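Local coordinates for protein ornithine carbamoyltransferase (Giardia intestinalis, PDB 3GRF) that probably transfers the carbamoyl group between carbamoyl phosphate and ornithine, as its family does, in the parasite's arginine degradation pathway, at residues Glu254-Leu257 with Lys258-Pro262; Asp169-Asn173 with Val174-Leu178; Lys230-Glu233 with Gly234-Val237; Arg180-Leu184 with Leu185-Cys189. One frame throughout, in Å; residues are numbered along the deposited sequence.

Contact 1. Residues Glu254-Leu257 with Lys258-Pro262; sequences EARL and KVLTP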
ATOM      1  N   GLU A 254      32.246  15.438  11.223  1.00 74.51           N
ATOM      2  CA  GLU A 254      31.262  16.033  10.318  1.00 61.00           C
ATOM      3  C   GLU A 254      31.975  17.275   9.802  1.00 65.45           C
ATOM      4  O   GLU A 254      31.349  18.303   9.481  1.00 45.52           O
ATOM      5  CB  GLU A 254      30.029  16.443  11.125  1.00 64.05           C
ATOM      6  CG  GLU A 254      28.923  17.148  10.367  1.00 59.79           C
ATOM      7  CD  GLU A 254      27.632  16.345  10.335  1.00 72.20           C
ATOM      8  OE1 GLU A 254      27.684  15.163   9.931  1.00 74.69           O
ATOM      9  OE2 GLU A 254      26.558  16.897  10.696  1.00 75.68           O
ATOM     10  N   ALA A 255      33.312  17.151   9.732  1.00 67.04           N
ATOM     11  CA  ALA A 255      34.204  18.188   9.209  1.00 60.97           C
ATOM     12  C   ALA A 255      34.393  18.069   7.684  1.00 54.83           C
ATOM     13  O   ALA A 255      35.381  18.556   7.131  1.00 43.48           O
ATOM     14  CB  ALA A 255      35.545  18.127   9.917  1.00 67.41           C
ATOM     15  N   ARG A 256      33.427  17.463   6.997  1.00 46.77           N
ATOM     16  CA  ARG A 256      33.183  17.877   5.627  1.00 52.53           C
ATOM     17  C   ARG A 256      32.787  19.365   5.524  1.00 51.10           C
ATOM     18  O   ARG A 256      32.917  19.989   4.464  1.00 47.46           O
ATOM     19  CB  ARG A 256      32.209  16.949   4.874  1.00 51.49           C
ATOM     20  CG  ARG A 256      31.080  16.304   5.645  1.00 56.90           C
ATOM     21  CD  ARG A 256      30.084  15.650   4.650  1.00 50.80           C
ATOM     22  NE  ARG A 256      30.815  15.006   3.560  1.00 65.06           N
ATOM     23  CZ  ARG A 256      30.510  15.061   2.258  1.00 63.01           C
ATOM     24  NH1 ARG A 256      29.432  15.723   1.814  1.00 56.51           N
ATOM     25  NH2 ARG A 256      31.302  14.432   1.395  1.00 54.60           N
ATOM     26  N   LEU A 257      32.335  19.922   6.644  1.00 45.92           N
ATOM     27  CA  LEU A 257      31.901  21.314   6.742  1.00 49.22           C
ATOM     28  C   LEU A 257      33.017  22.324   6.488  1.00 42.73           C
ATOM     29  O   LEU A 257      32.765  23.427   6.021  1.00 42.01           O
ATOM     30  CB  LEU A 257      31.248  21.571   8.111  1.00 49.81           C
ATOM     31  CG  LEU A 257      29.716  21.645   8.155  1.00 58.22           C
ATOM     32  CD1 LEU A 257      29.073  20.263   8.028  1.00 62.00           C
ATOM     33  CD2 LEU A 257      29.244  22.315   9.436  1.00 54.92           C
ATOM     34  N   LYS A 258      34.252  21.968   6.800  1.00 49.15           N
ATOM     35  CA  LYS A 258      35.336  22.919   6.587  1.00 48.55           C
ATOM     36  C   LYS A 258      35.668  22.995   5.092  1.00 48.79           C
ATOM     37  O   LYS A 258      35.940  24.080   4.555  1.00 44.94           O
ATOM     38  CB  LYS A 258      36.567  22.594   7.444  1.00 55.65           C
ATOM     39  CG  LYS A 258      36.935  21.130   7.478  1.00 59.16           C
ATOM     40  CD  LYS A 258      38.429  20.947   7.639  1.00 62.08           C
ATOM     41  CE  LYS A 258      38.879  19.673   6.919  1.00 66.91           C
ATOM     42  NZ  LYS A 258      39.781  18.870   7.807  1.00 78.14           N
ATOM     43  N   VAL A 259      35.584  21.855   4.410  1.00 45.41           N
ATOM     44  CA  VAL A 259      35.834  21.839   2.958  1.00 46.01           C
ATOM     45  C   VAL A 259      34.625  22.411   2.161  1.00 37.75           C
ATOM     46  O   VAL A 259      34.809  23.134   1.201  1.00 34.29           O
ATOM     47  CB  VAL A 259      36.423  20.440   2.479  1.00 45.00           C
ATOM     48  CG1 VAL A 259      36.231  19.373   3.535  1.00 51.75           C
ATOM     49  CG2 VAL A 259      35.863  19.980   1.181  1.00 44.72           C
ATOM     50  N   LEU A 260      33.405  22.147   2.634  1.00 44.80           N
ATOM     51  CA  LEU A 260      32.164  22.493   1.928  1.00 41.34           C
ATOM     52  C   LEU A 260      31.690  23.932   2.146  1.00 43.35           C
ATOM     53  O   LEU A 260      30.996  24.493   1.307  1.00 42.71           O
ATOM     54  CB  LEU A 260      31.056  21.529   2.358  1.00 41.98           C
ATOM     55  CG  LEU A 260      30.521  20.367   1.482  1.00 45.07           C
ATOM     56  CD1 LEU A 260      31.163  20.211   0.073  1.00 33.89           C
ATOM     57  CD2 LEU A 260      30.480  19.055   2.279  1.00 40.34           C
ATOM     58  N   THR A 261      32.062  24.543   3.270  1.00 38.62           N
ATOM     59  CA  THR A 261      31.501  25.855   3.638  1.00 39.14           C
ATOM     60  C   THR A 261      31.665  26.980   2.609  1.00 36.97           C
ATOM     61  O   THR A 261      30.739  27.790   2.466  1.00 35.50           O
ATOM     62  CB  THR A 261      32.025  26.341   5.010  1.00 47.04           C
ATOM     63  OG1 THR A 261      31.556  25.447   6.018  1.00 29.54           O
ATOM     64  CG2 THR A 261      31.509  27.745   5.326  1.00 47.58           C
ATOM     65  N   PRO A 262      32.844  27.076   1.933  1.00 35.26           N
ATOM     66  CA  PRO A 262      32.965  28.035   0.829  1.00 40.86           C
ATOM     67  C   PRO A 262      32.006  27.781  -0.366  1.00 40.41           C
ATOM     68  O   PRO A 262      31.968  28.602  -1.303  1.00 46.84           O
ATOM     69  CB  PRO A 262      34.442  27.900   0.390  1.00 45.42           C
ATOM     70  CG  PRO A 262      35.121  27.237   1.486  1.00 44.68           C
ATOM     71  CD  PRO A 262      34.130  26.390   2.200  1.00 37.55           C
TER
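A first torsion of 34°, short of a fully staggered value, and a bend at chi3 (40°) lay the Arg256 side chain alongside that of Leu260, both pointing the same way from the helix. The methyl CD2 of Leu260 comes within 3.8 Å of Arg256 CB and then sits over one face of the guanidinium, 3.5 Å from Arg256 NH1. Apolar cover of this kind leaves the nitrogens at the guanidinium's rim available for polar partners: NH1 makes a salt bridge to Asp169 and a hydrogen bond to the carbonyl of Trp243. The backbone spaces the two side chains one helical turn apart, Leu260 N donating to Arg256 O over 2.9 Å.

One residue further on, Leu257 O accepts from Thr261 N at 3.1 Å. Thr261 OG1 faces the same carbonyl, although the modelled separation from Leu257 O is too short for its details to be trusted. The aliphatic part of Lys258 lies by a carbonyl of the preceding turn, with Lys258 CG 3.0 Å from Ala255 O.

Helix 256-260 is a short surface helix far from the chain centre; Val259 rests on Pro194 and Phe199 in the loop following strand 188-192, and Leu260 on Trp243 beyond strand 237-240.

Contact 2. Residues Asp169-Asn173 with Val174-Leu178; sequences DSMNN and VTYDL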
ATOM      1  N   ASP A 169      29.135  19.498  -2.816  1.00 25.72           N
ATOM      2  CA  ASP A 169      29.716  18.173  -2.956  1.00 30.02           C
ATOM      3  C   ASP A 169      29.339  17.551  -4.271  1.00 37.51           C
ATOM      4  O   ASP A 169      28.149  17.233  -4.525  1.00 34.65           O
ATOM      5  CB  ASP A 169      29.246  17.244  -1.851  1.00 35.85           C
ATOM      6  CG  ASP A 169      30.006  15.941  -1.843  1.00 46.99           C
ATOM      7  OD1 ASP A 169      30.854  15.724  -2.749  1.00 38.09           O
ATOM      8  OD2 ASP A 169      29.760  15.150  -0.915  1.00 42.89           O
ATOM      9  N   SER A 170      30.359  17.366  -5.107  1.00 29.56           N
ATOM     10  CA  SER A 170      30.094  17.055  -6.487  1.00 32.14           C
ATOM     11  C   SER A 170      30.531  15.670  -6.858  1.00 31.24           C
ATOM     12  O   SER A 170      30.469  15.276  -8.030  1.00 31.56           O
ATOM     13  CB  SER A 170      30.656  18.152  -7.403  1.00 42.02           C
ATOM     14  OG  SER A 170      29.962  19.377  -7.132  1.00 38.07           O
ATOM     15  N   MET A 171      30.915  14.899  -5.853  1.00 32.28           N
ATOM     16  CA  MET A 171      31.090  13.495  -6.053  1.00 30.05           C
ATOM     17  C   MET A 171      29.783  12.923  -5.567  1.00 29.78           C
ATOM     18  O   MET A 171      29.645  12.543  -4.413  1.00 31.91           O
ATOM     19  CB  MET A 171      32.278  12.983  -5.236  1.00 31.26           C
ATOM     20  CG  MET A 171      32.693  11.603  -5.677  1.00 37.28           C
ATOM     21  SD  MET A 171      33.960  10.803  -4.687  1.00 40.14           S
ATOM     22  CE  MET A 171      35.418  11.730  -5.084  1.00 48.57           C
ATOM     23  N   ASN A 172      28.776  12.948  -6.435  1.00 24.47           N
ATOM     24  CA  ASN A 172      27.443  12.903  -5.968  1.00 25.57           C
ATOM     25  C   ASN A 172      26.569  12.415  -7.096  1.00 36.88           C
ATOM     26  O   ASN A 172      26.620  12.957  -8.195  1.00 35.49           O
ATOM     27  CB  ASN A 172      27.067  14.322  -5.495  1.00 30.91           C
ATOM     28  CG  ASN A 172      25.614  14.493  -5.124  1.00 25.49           C
ATOM     29  OD1 ASN A 172      24.735  13.703  -5.460  1.00 32.90           O
ATOM     30  ND2 ASN A 172      25.340  15.620  -4.505  1.00 35.35           N
ATOM     31  N   ASN A 173      25.764  11.438  -6.856  1.00 31.96           N
ATOM     32  CA  ASN A 173      24.905  10.847  -7.872  1.00 36.47           C
ATOM     33  C   ASN A 173      23.946  11.841  -8.524  1.00 39.11           C
ATOM     34  O   ASN A 173      23.582  11.693  -9.698  1.00 33.79           O
ATOM     35  CB  ASN A 173      24.150   9.671  -7.256  1.00 32.55           C
ATOM     36  CG  ASN A 173      23.044  10.096  -6.321  1.00 49.11           C
ATOM     37  OD1 ASN A 173      23.287  10.676  -5.269  1.00 49.76           O
ATOM     38  ND2 ASN A 173      21.803   9.807  -6.709  1.00 48.57           N
ATOM     39  N   VAL A 174      23.521  12.835  -7.742  1.00 32.04           N
ATOM     40  CA  VAL A 174      22.631  13.897  -8.235  1.00 34.62           C
ATOM     41  C   VAL A 174      23.399  14.815  -9.193  1.00 29.41           C
ATOM     42  O   VAL A 174      22.900  15.143 -10.257  1.00 22.61           O
ATOM     43  CB  VAL A 174      21.867  14.636  -7.050  1.00 29.24           C
ATOM     44  CG1 VAL A 174      21.482  16.083  -7.404  1.00 28.03           C
ATOM     45  CG2 VAL A 174      20.587  13.843  -6.635  1.00 33.17           C
ATOM     46  N   THR A 175      24.624  15.219  -8.828  1.00 21.14           N
ATOM     47  CA  THR A 175      25.514  16.019  -9.673  1.00 25.48           C
ATOM     48  C   THR A 175      25.856  15.268 -10.963  1.00 29.69           C
ATOM     49  O   THR A 175      25.742  15.852 -12.030  1.00 29.24           O
ATOM     50  CB  THR A 175      26.815  16.374  -8.942  1.00 27.53           C
ATOM     51  OG1 THR A 175      26.489  16.774  -7.604  1.00 25.17           O
ATOM     52  CG2 THR A 175      27.568  17.497  -9.644  1.00 25.59           C
ATOM     53  N   TYR A 176      26.231  13.986 -10.851  1.00 28.54           N
ATOM     54  CA  TYR A 176      26.429  13.103 -12.017  1.00 35.71           C
ATOM     55  C   TYR A 176      25.278  13.167 -12.978  1.00 30.64           C
ATOM     56  O   TYR A 176      25.462  13.369 -14.171  1.00 37.54           O
ATOM     57  CB  TYR A 176      26.622  11.650 -11.590  1.00 30.14           C
ATOM     58  CG  TYR A 176      27.872  11.439 -10.738  1.00 25.69           C
ATOM     59  CD1 TYR A 176      28.123  10.212 -10.150  1.00 31.57           C
ATOM     60  CD2 TYR A 176      28.778  12.496 -10.505  1.00 32.65           C
ATOM     61  CE1 TYR A 176      29.263  10.010  -9.336  1.00 35.54           C
ATOM     62  CE2 TYR A 176      29.952  12.305  -9.691  1.00 33.23           C
ATOM     63  CZ  TYR A 176      30.172  11.067  -9.127  1.00 42.89           C
ATOM     64  OH  TYR A 176      31.303  10.876  -8.335  1.00 37.17           O
ATOM     65  N   ASP A 177      24.079  12.971 -12.472  1.00 29.45           N
ATOM     66  CA  ASP A 177      22.934  12.909 -13.394  1.00 30.08           C
ATOM     67  C   ASP A 177      22.549  14.292 -13.954  1.00 26.61           C
ATOM     68  O   ASP A 177      22.029  14.374 -15.070  1.00 27.34           O
ATOM     69  CB  ASP A 177      21.749  12.176 -12.711  1.00 30.22           C
ATOM     70  CG  ASP A 177      21.233  10.976 -13.501  1.00 29.03           C
ATOM     71  OD1 ASP A 177      21.806  10.572 -14.532  1.00 39.88           O
ATOM     72  OD2 ASP A 177      20.212  10.426 -13.079  1.00 28.48           O
ATOM     73  N   LEU A 178      22.811  15.407 -13.209  1.00 23.19           N
ATOM     74  CA  LEU A 178      22.565  16.803 -13.711  1.00 27.54           C
ATOM     75  C   LEU A 178      23.554  17.078 -14.854  1.00 28.46           C
ATOM     76  O   LEU A 178      23.156  17.619 -15.891  1.00 29.70           O
ATOM     77  CB  LEU A 178      22.763  17.836 -12.579  1.00 24.90           C
ATOM     78  CG  LEU A 178      21.575  18.643 -12.007  1.00 34.04           C
ATOM     79  CD1 LEU A 178      20.247  18.234 -12.649  1.00 28.77           C
ATOM     80  CD2 LEU A 178      21.495  18.470 -10.488  1.00 29.83           C
TER
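Asn172 is the N-cap of helix 173-185, and its side-chain oxygen OD1 accepts from Val174 N over 2.7 Å, the donor standing 37° out of the carbonyl plane. With CG anti to the backbone N (chi1 173°), the amide puts OD1 at the N-H of Val174 and turns ND2 back toward Asp169 O, to which ND2 donates at 3.2 Å, close to the amide plane, as well as to Asp241. Both ends of the amide are thus engaged, which settles its rotation. Thr175 crosses the Asn172 side chain at about a right angle, its OG1 3.3 Å from Asn172 CB.

The main chain of the same residue serves Tyr176. Asn172 O receives Tyr176 N at 2.9 Å in an almost straight bond (178°) and also lies 3.1 Å above the plane of the Tyr176 ring, offset toward the rim. Met171 runs beside the ring, its CG reaching Tyr176 OH. Ahead of the cap, Asp169 OD1 accepts from Met171 N in an Asx turn, while OD2 is held by Arg256. This sequence of Asx turn, N-cap and first helical turn makes the strand-to-helix connection of a beta-alpha-beta unit, leading from strand 164-167 as in Rossmann-like folds.

Contact 3. Residues Lys230-Glu233 with Gly234-Val237; sequences KGCE and GVDV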
ATOM      1  N   LYS A 230      32.764  32.487  -8.784  1.00 37.14           N
ATOM      2  CA  LYS A 230      33.333  32.557 -10.105  1.00 41.73           C
ATOM      3  C   LYS A 230      32.524  31.622 -10.969  1.00 40.01           C
ATOM      4  O   LYS A 230      32.232  31.939 -12.118  1.00 32.81           O
ATOM      5  CB  LYS A 230      34.825  32.172 -10.100  1.00 47.71           C
ATOM      6  CG  LYS A 230      35.685  33.014  -9.166  1.00 51.15           C
ATOM      7  CD  LYS A 230      36.838  33.685  -9.887  1.00 63.50           C
ATOM      8  CE  LYS A 230      37.501  34.789  -9.016  1.00 66.20           C
ATOM      9  NZ  LYS A 230      36.844  36.142  -9.121  1.00 66.82           N
ATOM     10  N   GLY A 231      32.155  30.477 -10.402  1.00 35.01           N
ATOM     11  CA  GLY A 231      31.402  29.475 -11.151  1.00 34.69           C
ATOM     12  C   GLY A 231      29.988  29.877 -11.461  1.00 36.12           C
ATOM     13  O   GLY A 231      29.436  29.494 -12.505  1.00 35.34           O
ATOM     14  N   CYS A 232      29.395  30.657 -10.554  1.00 26.11           N
ATOM     15  CA  CYS A 232      28.000  31.085 -10.659  1.00 31.25           C
ATOM     16  C   CYS A 232      27.812  32.446 -11.367  1.00 27.12           C
ATOM     17  O   CYS A 232      26.676  32.895 -11.580  1.00 32.89           O
ATOM     18  CB  CYS A 232      27.322  31.120  -9.277  1.00 32.29           C
ATOM     19  SG  CYS A 232      27.075  29.498  -8.552  1.00 32.28           S
ATOM     20  N   GLU A 233      28.907  33.101 -11.722  1.00 27.12           N
ATOM     21  CA  GLU A 233      28.820  34.434 -12.318  1.00 34.87           C
ATOM     22  C   GLU A 233      28.111  34.279 -13.631  1.00 27.08           C
ATOM     23  O   GLU A 233      28.576  33.517 -14.502  1.00 26.98           O
ATOM     24  CB  GLU A 233      30.197  34.982 -12.599  1.00 44.63           C
ATOM     25  CG  GLU A 233      30.493  36.308 -11.969  1.00 52.46           C
ATOM     26  CD  GLU A 233      31.922  36.700 -12.247  1.00 64.83           C
ATOM     27  OE1 GLU A 233      32.842  36.067 -11.657  1.00 60.19           O
ATOM     28  OE2 GLU A 233      32.121  37.613 -13.086  1.00 70.27           O
ATOM     29  N   GLY A 234      26.996  34.982 -13.763  1.00 33.23           N
ATOM     30  CA  GLY A 234      26.215  34.968 -14.993  1.00 30.41           C
ATOM     31  C   GLY A 234      25.210  33.833 -15.149  1.00 39.99           C
ATOM     32  O   GLY A 234      24.452  33.804 -16.119  1.00 41.17           O
ATOM     33  N   VAL A 235      25.189  32.877 -14.224  1.00 34.85           N
ATOM     34  CA  VAL A 235      24.437  31.638 -14.467  1.00 36.01           C
ATOM     35  C   VAL A 235      22.926  31.869 -14.298  1.00 37.13           C
ATOM     36  O   VAL A 235      22.511  32.826 -13.648  1.00 35.97           O
ATOM     37  CB  VAL A 235      24.956  30.416 -13.632  1.00 40.58           C
ATOM     38  CG1 VAL A 235      26.441  30.126 -13.920  1.00 44.51           C
ATOM     39  CG2 VAL A 235      24.723  30.631 -12.155  1.00 40.67           C
ATOM     40  N   ASP A 236      22.107  31.015 -14.901  1.00 33.12           N
ATOM     41  CA  ASP A 236      20.648  31.196 -14.877  1.00 31.87           C
ATOM     42  C   ASP A 236      19.955  30.281 -13.867  1.00 32.24           C
ATOM     43  O   ASP A 236      18.792  30.482 -13.528  1.00 29.29           O
ATOM     44  CB  ASP A 236      20.064  30.962 -16.269  1.00 36.71           C
ATOM     45  CG  ASP A 236      20.675  31.858 -17.316  1.00 47.29           C
ATOM     46  OD1 ASP A 236      21.339  31.328 -18.228  1.00 44.28           O
ATOM     47  OD2 ASP A 236      20.485  33.087 -17.227  1.00 39.29           O
ATOM     48  N   VAL A 237      20.667  29.250 -13.409  1.00 27.05           N
ATOM     49  CA  VAL A 237      20.136  28.276 -12.453  1.00 35.89           C
ATOM     50  C   VAL A 237      21.277  28.013 -11.496  1.00 24.65           C
ATOM     51  O   VAL A 237      22.402  27.765 -11.943  1.00 29.89           O
ATOM     52  CB  VAL A 237      19.757  26.906 -13.075  1.00 32.84           C
ATOM     53  CG1 VAL A 237      19.181  25.948 -11.960  1.00 24.69           C
ATOM     54  CG2 VAL A 237      18.762  27.092 -14.220  1.00 24.84           C
TER
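Val235 N donates to Cys232 O over 3.0 Å in a nearly straight bond (170° at the hydrogen), although the donor stands well above the carbonyl plane, 52° out of it. The valine side chain returns to the same carbonyl. Its chi1 of -58° sets CG2 between its own backbone N and carbonyl carbon, and that methyl packs tightly on the acceptor, 3.0 Å from Cys232 O, while also meeting Cys232 CB at 3.9 Å. The second branch, CG1, is directed to the preceding peptide and lies 3.4 Å from Gly231 O. CG2 thus rests on Cys232 O, while CG1 touches both Gly231 O and Cys232 O, and the valine's own N-H closes the turn.

That closure defines a type II beta turn from Cys232 to Val235, with Glu233 and Gly234 at its corners; Gly234 takes the positive phi usual for the third position, a conformation glycine adopts readily. The turn carries the chain out of helix 228-232, whose first residue is tied to strand 164-167 by the Cys167-Cys228 disulfide, and toward strand 237-240 of the five-stranded parallel sheet, which begins just beyond Asp236. The CB of Glu233 points away from the residues that follow, and the residue is exposed, whereas Cys232 and Val235 both press on Ala165 of strand 164-167.

Contact 4. Residues Arg180-Leu184 with Leu185-Cys189; sequences RGCAL and LGMEC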
ATOM      1  N   ARG A 180      24.931  14.900 -16.815  1.00 30.00           N
ATOM      2  CA  ARG A 180      24.395  14.135 -17.967  1.00 25.36           C
ATOM      3  C   ARG A 180      23.188  14.815 -18.634  1.00 30.32           C
ATOM      4  O   ARG A 180      23.089  14.805 -19.863  1.00 27.38           O
ATOM      5  CB  ARG A 180      24.026  12.689 -17.586  1.00 30.78           C
ATOM      6  CG  ARG A 180      25.201  11.739 -17.162  1.00 27.47           C
ATOM      7  CD  ARG A 180      24.647  10.466 -16.495  1.00 28.74           C
ATOM      8  NE  ARG A 180      25.666   9.732 -15.683  1.00 32.37           N
ATOM      9  CZ  ARG A 180      25.489   9.305 -14.429  1.00 34.19           C
ATOM     10  NH1 ARG A 180      24.355   9.547 -13.789  1.00 28.67           N
ATOM     11  NH2 ARG A 180      26.457   8.653 -13.786  1.00 27.89           N
ATOM     12  N   GLY A 181      22.238  15.335 -17.839  1.00 25.45           N
ATOM     13  CA  GLY A 181      21.047  16.002 -18.408  1.00 29.05           C
ATOM     14  C   GLY A 181      21.467  17.220 -19.223  1.00 30.80           C
ATOM     15  O   GLY A 181      21.014  17.412 -20.344  1.00 31.37           O
ATOM     16  N   CYS A 182      22.358  18.031 -18.658  1.00 17.79           N
ATOM     17  CA  CYS A 182      22.892  19.212 -19.310  1.00 27.74           C
ATOM     18  C   CYS A 182      23.592  18.802 -20.610  1.00 29.74           C
ATOM     19  O   CYS A 182      23.380  19.402 -21.629  1.00 29.85           O
ATOM     20  CB  CYS A 182      23.951  19.894 -18.438  1.00 29.00           C
ATOM     21  SG  CYS A 182      23.443  20.905 -17.076  1.00 34.90           S
ATOM     22  N   ALA A 183      24.493  17.835 -20.555  1.00 28.51           N
ATOM     23  CA  ALA A 183      25.203  17.418 -21.762  1.00 27.51           C
ATOM     24  C   ALA A 183      24.218  17.054 -22.870  1.00 29.90           C
ATOM     25  O   ALA A 183      24.420  17.424 -24.014  1.00 24.83           O
ATOM     26  CB  ALA A 183      26.031  16.244 -21.451  1.00 26.96           C
ATOM     27  N   LEU A 184      23.195  16.273 -22.491  1.00 28.20           N
ATOM     28  CA  LEU A 184      22.125  15.744 -23.351  1.00 28.93           C
ATOM     29  C   LEU A 184      21.343  16.894 -23.985  1.00 35.30           C
ATOM     30  O   LEU A 184      21.018  16.860 -25.166  1.00 23.21           O
ATOM     31  CB  LEU A 184      21.150  14.865 -22.494  1.00 36.13           C
ATOM     32  CG  LEU A 184      20.824  13.407 -22.871  1.00 41.75           C
ATOM     33  CD1 LEU A 184      21.933  12.784 -23.705  1.00 34.48           C
ATOM     34  CD2 LEU A 184      20.584  12.576 -21.620  1.00 40.38           C
ATOM     35  N   LEU A 185      21.068  17.908 -23.143  1.00 24.15           N
ATOM     36  CA  LEU A 185      20.256  19.052 -23.558  1.00 34.25           C
ATOM     37  C   LEU A 185      21.068  20.217 -24.153  1.00 36.02           C
ATOM     38  O   LEU A 185      20.491  21.144 -24.709  1.00 37.17           O
ATOM     39  CB  LEU A 185      19.320  19.519 -22.405  1.00 26.95           C
ATOM     40  CG  LEU A 185      18.206  18.508 -22.048  1.00 29.73           C
ATOM     41  CD1 LEU A 185      17.582  18.923 -20.733  1.00 25.65           C
ATOM     42  CD2 LEU A 185      17.043  18.443 -23.131  1.00 27.87           C
ATOM     43  N   GLY A 186      22.396  20.143 -24.061  1.00 30.76           N
ATOM     44  CA  GLY A 186      23.265  21.107 -24.722  1.00 32.91           C
ATOM     45  C   GLY A 186      23.412  22.372 -23.911  1.00 38.30           C
ATOM     46  O   GLY A 186      23.545  23.476 -24.459  1.00 32.23           O
ATOM     47  N   MET A 187      23.431  22.203 -22.589  1.00 36.18           N
ATOM     48  CA  MET A 187      23.596  23.314 -21.673  1.00 28.30           C
ATOM     49  C   MET A 187      25.034  23.464 -21.244  1.00 30.60           C
ATOM     50  O   MET A 187      25.802  22.489 -21.135  1.00 29.15           O
ATOM     51  CB  MET A 187      22.692  23.115 -20.432  1.00 30.88           C
ATOM     52  CG  MET A 187      21.218  23.174 -20.755  1.00 27.36           C
ATOM     53  SD  MET A 187      20.076  22.429 -19.597  1.00 33.91           S
ATOM     54  CE  MET A 187      20.142  23.714 -18.326  1.00 30.80           C
ATOM     55  N   GLU A 188      25.389  24.711 -20.985  1.00 32.69           N
ATOM     56  CA  GLU A 188      26.607  25.022 -20.265  1.00 36.99           C
ATOM     57  C   GLU A 188      26.388  24.627 -18.792  1.00 34.83           C
ATOM     58  O   GLU A 188      25.497  25.132 -18.109  1.00 29.62           O
ATOM     59  CB  GLU A 188      26.936  26.501 -20.434  1.00 40.29           C
ATOM     60  CG  GLU A 188      28.091  26.944 -19.620  1.00 59.78           C
ATOM     61  CD  GLU A 188      29.221  27.461 -20.460  1.00 71.70           C
ATOM     62  OE1 GLU A 188      29.453  26.870 -21.550  1.00 79.92           O
ATOM     63  OE2 GLU A 188      29.887  28.438 -20.023  1.00 56.87           O
ATOM     64  N   CYS A 189      27.141  23.650 -18.332  1.00 30.01           N
ATOM     65  CA  CYS A 189      26.959  23.185 -16.954  1.00 39.59           C
ATOM     66  C   CYS A 189      28.258  23.563 -16.221  1.00 28.31           C
ATOM     67  O   CYS A 189      29.332  23.210 -16.675  1.00 37.28           O
ATOM     68  CB  CYS A 189      26.704  21.673 -16.953  1.00 36.26           C
ATOM     69  SG  CYS A 189      25.245  20.967 -16.026  1.00 72.23           S
TER
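The flat peptide carbonyl of Cys182 is approached by Met187 N, which lies 3.0 Å from Cys182 O and is tilted 32° out of the carbonyl plane. This bond and a weak one from Gly186 N to Ala183 O make a Schellman motif that ends helix 173-185, with Gly186, in positive phi, as its C-prime residue. A bent, weak bond from Gly186 N to Cys182 O, at 2.7 Å, accompanies them. One residue earlier, Gly181 O accepts from Leu185 N at 2.8 Å, and Leu185 CB and CG lie close to the same oxygen, with Leu185 CB 3.4 Å from Gly181 O.

The reversal brings strand 188-192 beside the helix it has just left. Cys182 SG, anti to its carbonyl carbon (chi1 -78°), reaches Cys189 SG in a 2.1 Å disulfide whose chi3 is 59°. Met187 CB packs on Cys182 CB at 4.0 Å, and Phe164 of strand 164-167 touches both cysteines and Met187. One sound and two weak hydrogen bonds at the helix end are thereby joined by a covalent link, which probably limits how far the start of the strand can move from the end of the helix.

How the contacts relate
All four are local contacts of the Asp/Orn binding domain, at helix starts, helix ends or within a short helix, yet burial divides them. Contact 1 lies at the surface, contacts 2, 3 and 4 in largely buried places. Contacts 2 and 4 mark the start and finish of helix 173-185, the first by a polar side-chain cap, the second by backbone bonds and a disulfide; they touch where Leu178 O meets Cys189 SG. Contact 1 joins contact 2 by the charged pair of Arg256 and Asp169 and by Leu260 packing on the Asp169 backbone. Contact 3 touches none of the others: its chemistry is one turn bond and valine methyls packed on carbonyl oxygens and a cysteine CB, centred about 15 Å from the centre of contact 4.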